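Local atomic coordinates of glyoxylate reductase (Paecilomyces sp. J18, PDB entry 3WNV), a protein that probably catalyses the NAD(P)H-dependent reduction of glyoxylate to glycolate, as a member of the D-isomer-specific 2-hydroxyacid dehydrogenase family. Residues A[16-21]-A[303-308]; A[203-208]-A[227-232]. One frame throughout, in Å; residues are numbered along the deposited sequence.

In the fold
From the N terminus the chain runs through strand 5-9 into helix 16-21, one partner of contact 1, and lays down all five strands of the first parallel sheet before crossing to the seven-stranded parallel sheet of the Rossmann-type, NAD-binding part. There helix 201-207 leads into strand 210-213, and after a further loop helix 227-232 packs back on helix 201-207, so contact 2 closes a short loop. The chain then returns, and helix 297-317 comes to lie beside helix 16-21, closing contact 1 over 281 intervening residues. Contact 2 is therefore nested inside contact 1. Their centres are about 43 Å apart, on opposite sides of the chain's centre, and each joins helices within a different part of the fold.

Contact 1 of 2, residues A[16-21]-A[303-308]; sequences RAEWEA and MELLVL
Leu-305 and Leu-308 of helix 297-317 pack against Glu-18 and Trp-19 of helix 16-21, joining two helices of the alpha/beta part built on the five-stranded parallel sheet. The short segments run almost parallel, at 10° with axes 10.0 Å apart, so the late helix returns beside the first helix of the chain. No hydrogen bond crosses between them; van der Waals contact carries the pairing, with Trp-19 and Leu-308 as the apolar pair. Leu-305 reaches over with CD2, which lies 3.5 Å from CG of Glu-18. A bend at chi2 (78°) brings CD of the glutamate, and with it the carboxylate, against the same methyl, CD standing 3.6 Å from Leu-305 CD2. An alanine in place of Glu-18 would probably leave the CD2 methyl of Leu-305 without most of its partner surface. Leu-308 divides its branches: CD1 meets CB of Glu-18 at 3.8 Å, while CD2 meets the indole edge of Trp-19, in plane, 3.9 Å from CE3. Trp-19, with CG anti to its N (chi1 166°), also touches Ala-6 and Leu-8 of strand 5-9. The polar groups find partners elsewhere. Glu-304 accepts from the backbone N of Val-13 and His-14. Arg-16 pairs with Glu-30, and its NH2 forms a salt bridge with OE2 of Glu-20 (2.6 Å), meeting that oxygen from above the carboxylate plane while staying near its own guanidinium plane.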
loop_
_atom_site.group_PDB
_atom_site.type_symbol
_atom_site.label_atom_id
_atom_site.label_comp_id
_atom_site.label_asym_id
_atom_site.label_seq_id
_atom_site.Cartn_x
_atom_site.Cartn_y
_atom_site.Cartn_z
ATOM N N ARG A 16 10.432 8.522 18.016
ATOM C CA ARG A 16 9.963 8.684 19.374
ATOM C C ARG A 16 10.281 10.092 19.894
ATOM O O ARG A 16 9.480 10.677 20.604
ATOM C CB ARG A 16 10.574 7.628 20.309
ATOM C CG ARG A 16 9.933 6.244 20.224
ATOM C CD ARG A 16 8.454 6.205 20.723
ATOM N NE ARG A 16 8.199 6.826 22.032
ATOM C CZ ARG A 16 7.073 6.660 22.741
ATOM N NH1 ARG A 16 6.103 5.869 22.310
ATOM N NH2 ARG A 16 6.921 7.268 23.893
ATOM N N ALA A 17 11.456 10.632 19.553
ATOM C CA ALA A 17 11.836 11.977 20.009
ATOM C C ALA A 17 10.858 13.047 19.560
ATOM O O ALA A 17 10.519 13.946 20.331
ATOM C CB ALA A 17 13.212 12.321 19.525
ATOM N N GLU A 18 10.405 12.926 18.319
ATOM C CA GLU A 18 9.481 13.889 17.716
ATOM C C GLU A 18 8.104 13.768 18.354
ATOM O O GLU A 18 7.405 14.771 18.507
ATOM C CB GLU A 18 9.414 13.691 16.194
ATOM C CG GLU A 18 10.668 14.226 15.431
ATOM C CD GLU A 18 11.906 13.327 15.498
ATOM O OE1 GLU A 18 11.831 12.182 16.009
ATOM O OE2 GLU A 18 12.981 13.763 15.009
ATOM N N TRP A 19 7.693 12.542 18.707
ATOM C CA TRP A 19 6.446 12.347 19.442
ATOM C C TRP A 19 6.563 12.992 20.823
ATOM O O TRP A 19 5.727 13.811 21.182
ATOM C CB TRP A 19 6.087 10.845 19.552
ATOM C CG TRP A 19 5.005 10.528 20.583
ATOM C CD1 TRP A 19 5.198 9.988 21.822
ATOM C CD2 TRP A 19 3.585 10.709 20.454
ATOM N NE1 TRP A 19 4.014 9.836 22.466
ATOM C CE2 TRP A 19 2.999 10.271 21.655
ATOM C CE3 TRP A 19 2.761 11.219 19.444
ATOM C CZ2 TRP A 19 1.608 10.300 21.883
ATOM C CZ3 TRP A 19 1.387 11.261 19.662
ATOM C CH2 TRP A 19 0.820 10.802 20.876
ATOM N N GLU A 20 7.609 12.661 21.580
ATOM C CA GLU A 20 7.754 13.217 22.930
ATOM C C GLU A 20 7.788 14.736 22.910
ATOM O O GLU A 20 7.296 15.390 23.829
ATOM C CB GLU A 20 9.015 12.688 23.594
ATOM C CG GLU A 20 9.041 11.169 23.701
ATOM C CD GLU A 20 8.116 10.606 24.772
ATOM O OE1 GLU A 20 7.382 11.373 25.450
ATOM O OE2 GLU A 20 8.147 9.365 24.944
ATOM N N ALA A 21 8.364 15.297 21.856
ATOM C CA ALA A 21 8.434 16.748 21.730
ATOM C C ALA A 21 7.057 17.434 21.731
ATOM O O ALA A 21 6.937 18.578 22.134
ATOM C CB ALA A 21 9.218 17.114 20.496
ATOM N N MET A 303 8.112 8.279 6.885
ATOM C CA MET A 303 6.647 8.144 7.021
ATOM C C MET A 303 6.201 8.602 8.430
ATOM O O MET A 303 5.292 9.411 8.551
ATOM C CB MET A 303 6.207 6.718 6.720
ATOM C CG MET A 303 6.285 6.277 5.190
ATOM S SD MET A 303 6.173 4.505 5.158
ATOM C CE MET A 303 4.394 4.323 5.273
ATOM N N GLU A 304 6.824 8.069 9.479
ATOM C CA GLU A 304 6.561 8.585 10.840
ATOM C C GLU A 304 6.670 10.107 10.989
ATOM O O GLU A 304 5.807 10.713 11.648
ATOM C CB GLU A 304 7.417 7.860 11.869
ATOM C CG GLU A 304 7.004 6.423 12.018
ATOM C CD GLU A 304 7.760 5.663 13.079
ATOM O OE1 GLU A 304 8.846 6.100 13.528
ATOM O OE2 GLU A 304 7.289 4.567 13.441
ATOM N N LEU A 305 7.732 10.707 10.455
ATOM C CA LEU A 305 7.940 12.148 10.583
ATOM C C LEU A 305 6.822 12.935 9.902
ATOM O O LEU A 305 6.394 13.983 10.413
ATOM C CB LEU A 305 9.318 12.565 10.053
ATOM C CG LEU A 305 10.507 12.087 10.879
ATOM C CD1 LEU A 305 11.813 12.475 10.195
ATOM C CD2 LEU A 305 10.461 12.653 12.278
ATOM N N LEU A 306 6.363 12.436 8.748
ATOM C CA LEU A 306 5.248 13.062 8.035
ATOM C C LEU A 306 3.961 13.029 8.853
ATOM O O LEU A 306 3.244 14.018 8.923
ATOM C CB LEU A 306 5.030 12.403 6.652
ATOM C CG LEU A 306 3.927 13.013 5.765
ATOM C CD1 LEU A 306 4.106 14.525 5.554
ATOM C CD2 LEU A 306 3.953 12.263 4.458
ATOM N N VAL A 307 3.672 11.907 9.505
ATOM C CA VAL A 307 2.504 11.843 10.373
ATOM C C VAL A 307 2.630 12.819 11.538
ATOM O O VAL A 307 1.665 13.510 11.901
ATOM C CB VAL A 307 2.296 10.405 10.918
ATOM C CG1 VAL A 307 0.968 10.311 11.687
ATOM C CG2 VAL A 307 2.284 9.410 9.759
ATOM N N LEU A 308 3.832 12.912 12.117
ATOM C CA LEU A 308 4.007 13.724 13.307
ATOM C C LEU A 308 3.958 15.199 12.923
ATOM O O LEU A 308 3.515 16.021 13.708
ATOM C CB LEU A 308 5.286 13.338 14.062
ATOM C CG LEU A 308 5.150 11.957 14.743
ATOM C CD1 LEU A 308 6.523 11.395 15.136
ATOM C CD2 LEU A 308 4.233 12.014 15.968
#

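Contact 2 of 2, residues A[203-208]-A[227-232]; sequences ELLAQS and EKELAK
A van der Waals contact between helices, centred on Leu-205, joins helices 201-207 and 227-232 in the Rossmann-type NAD-binding part of the enzyme. The former leads into strand 210-213 of the seven-stranded parallel sheet, the latter into strand 237-241, its neighbour in that sheet. The short axes approach to 9.0 Å and are inclined at 50°, and no hydrogen bond passes between the segments. Leu-205 points at the other helix. Its CD1 rests chiefly on Lys-232, 3.7 Å from CD, against the aliphatic part of a chain extended beyond CG; this carries the ammonium past the leucine to a salt bridge with Asp-202. The same methyl also touches CB and CG of Glu-229, while CD2 meets the backbone, 3.8 Å from O of Glu-229. Of its side chain, Glu-229 brings CB and CG; bent at chi2 (71°), the carboxylate folds back so that OE1 accepts from the backbone N of Gly-226. Leu-205 also touches Phe-211 of strand 210-213. Where helix 201-207 ends, Ser-208 turns back on it, and its OG donates to O of Leu-204 at 2.6 Å, tilted 20° from the carbonyl plane.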
loop_
_atom_site.group_PDB
_atom_site.type_symbol
_atom_site.label_atom_id
_atom_site.label_comp_id
_atom_site.label_asym_id
_atom_site.label_seq_id
_atom_site.Cartn_x
_atom_site.Cartn_y
_atom_site.Cartn_z
ATOM N N GLU A 203 -7.323 -1.895 -23.467
ATOM C CA GLU A 203 -6.061 -1.807 -24.198
ATOM C C GLU A 203 -4.872 -2.067 -23.287
ATOM O O GLU A 203 -3.837 -2.620 -23.722
ATOM C CB GLU A 203 -5.908 -0.424 -24.861
ATOM C CG GLU A 203 -6.699 -0.207 -26.131
ATOM C CD GLU A 203 -6.722 1.274 -26.568
ATOM O OE1 GLU A 203 -6.646 2.187 -25.692
ATOM O OE2 GLU A 203 -6.825 1.521 -27.797
ATOM N N LEU A 204 -5.007 -1.704 -22.009
ATOM C CA LEU A 204 -3.949 -1.919 -21.031
ATOM C C LEU A 204 -3.779 -3.428 -20.815
ATOM O O LEU A 204 -2.656 -3.939 -20.734
ATOM C CB LEU A 204 -4.269 -1.233 -19.699
ATOM C CG LEU A 204 -3.141 -1.254 -18.665
ATOM C CD1 LEU A 204 -2.032 -0.317 -19.094
ATOM C CD2 LEU A 204 -3.681 -0.824 -17.278
ATOM N N LEU A 205 -4.905 -4.135 -20.775
ATOM C CA LEU A 205 -4.871 -5.573 -20.560
ATOM C C LEU A 205 -4.260 -6.237 -21.789
ATOM O O LEU A 205 -3.451 -7.149 -21.663
ATOM C CB LEU A 205 -6.286 -6.114 -20.332
ATOM C CG LEU A 205 -6.958 -5.700 -19.016
ATOM C CD1 LEU A 205 -8.448 -5.980 -19.060
ATOM C CD2 LEU A 205 -6.290 -6.392 -17.798
ATOM N N ALA A 206 -4.628 -5.758 -22.972
ATOM C CA ALA A 206 -4.172 -6.369 -24.225
ATOM C C ALA A 206 -2.700 -6.162 -24.507
ATOM O O ALA A 206 -2.040 -7.039 -25.050
ATOM C CB ALA A 206 -4.979 -5.835 -25.396
ATOM N N GLN A 207 -2.176 -4.991 -24.166
ATOM C CA GLN A 207 -0.845 -4.605 -24.619
ATOM C C GLN A 207 0.309 -4.761 -23.636
ATOM O O GLN A 207 1.486 -4.704 -24.056
ATOM C CB GLN A 207 -0.878 -3.150 -25.109
ATOM C CG GLN A 207 -1.890 -2.896 -26.205
ATOM C CD GLN A 207 -1.946 -1.441 -26.589
ATOM O OE1 GLN A 207 -0.990 -0.686 -26.358
ATOM N NE2 GLN A 207 -3.069 -1.023 -27.175
ATOM N N SER A 208 0.017 -4.940 -22.345
ATOM C CA SER A 208 1.071 -5.057 -21.358
ATOM C C SER A 208 1.837 -6.390 -21.419
ATOM O O SER A 208 1.224 -7.485 -21.345
ATOM C CB SER A 208 0.465 -4.955 -19.943
ATOM O OG SER A 208 -0.266 -3.775 -19.835
ATOM N N GLU A 227 -11.181 -13.207 -13.354
ATOM C CA GLU A 227 -11.048 -14.172 -14.458
ATOM C C GLU A 227 -11.145 -13.508 -15.802
ATOM O O GLU A 227 -10.356 -13.808 -16.714
ATOM C CB GLU A 227 -12.187 -15.175 -14.404
ATOM C CG GLU A 227 -12.035 -16.294 -13.430
ATOM C CD GLU A 227 -12.943 -17.448 -13.812
ATOM O OE1 GLU A 227 -13.514 -17.389 -14.924
ATOM O OE2 GLU A 227 -13.076 -18.397 -13.015
ATOM N N LYS A 228 -12.149 -12.642 -15.933
ATOM C CA LYS A 228 -12.444 -11.950 -17.197
ATOM C C LYS A 228 -11.230 -11.140 -17.648
ATOM O O LYS A 228 -10.849 -11.172 -18.827
ATOM C CB LYS A 228 -13.647 -10.993 -17.049
ATOM C CG LYS A 228 -14.873 -11.314 -17.916
ATOM C CD LYS A 228 -15.660 -10.032 -18.285
ATOM C CE LYS A 228 -15.137 -9.381 -19.587
ATOM N NZ LYS A 228 -15.003 -10.346 -20.762
ATOM N N GLU A 229 -10.627 -10.400 -16.715
ATOM C CA GLU A 229 -9.495 -9.546 -17.039
ATOM C C GLU A 229 -8.228 -10.323 -17.351
ATOM O O GLU A 229 -7.460 -9.951 -18.236
ATOM C CB GLU A 229 -9.227 -8.573 -15.882
ATOM C CG GLU A 229 -10.328 -7.505 -15.711
ATOM C CD GLU A 229 -11.631 -8.063 -15.173
ATOM O OE1 GLU A 229 -11.613 -9.089 -14.427
ATOM O OE2 GLU A 229 -12.685 -7.486 -15.508
ATOM N N LEU A 230 -7.996 -11.413 -16.630
ATOM C CA LEU A 230 -6.838 -12.244 -16.892
ATOM C C LEU A 230 -6.945 -12.813 -18.302
ATOM O O LEU A 230 -5.929 -12.965 -19.001
ATOM C CB LEU A 230 -6.767 -13.385 -15.872
ATOM C CG LEU A 230 -6.446 -12.879 -14.460
ATOM C CD1 LEU A 230 -6.724 -13.948 -13.426
ATOM C CD2 LEU A 230 -4.977 -12.387 -14.347
ATOM N N ALA A 231 -8.170 -13.124 -18.709
ATOM C CA ALA A 231 -8.369 -13.784 -19.986
ATOM C C ALA A 231 -8.100 -12.806 -21.124
ATOM O O ALA A 231 -7.738 -13.225 -22.229
ATOM C CB ALA A 231 -9.780 -14.371 -20.077
ATOM N N LYS A 232 -8.262 -11.507 -20.847
ATOM C CA LYS A 232 -7.924 -10.470 -21.820
ATOM C C LYS A 232 -6.431 -10.188 -21.955
ATOM O O LYS A 232 -6.029 -9.554 -22.928
ATOM C CB LYS A 232 -8.637 -9.165 -21.485
ATOM C CG LYS A 232 -10.120 -9.173 -21.791
ATOM C CD LYS A 232 -10.795 -7.947 -21.169
ATOM C CE LYS A 232 -12.279 -7.956 -21.466
ATOM N NZ LYS A 232 -12.988 -6.808 -20.829
#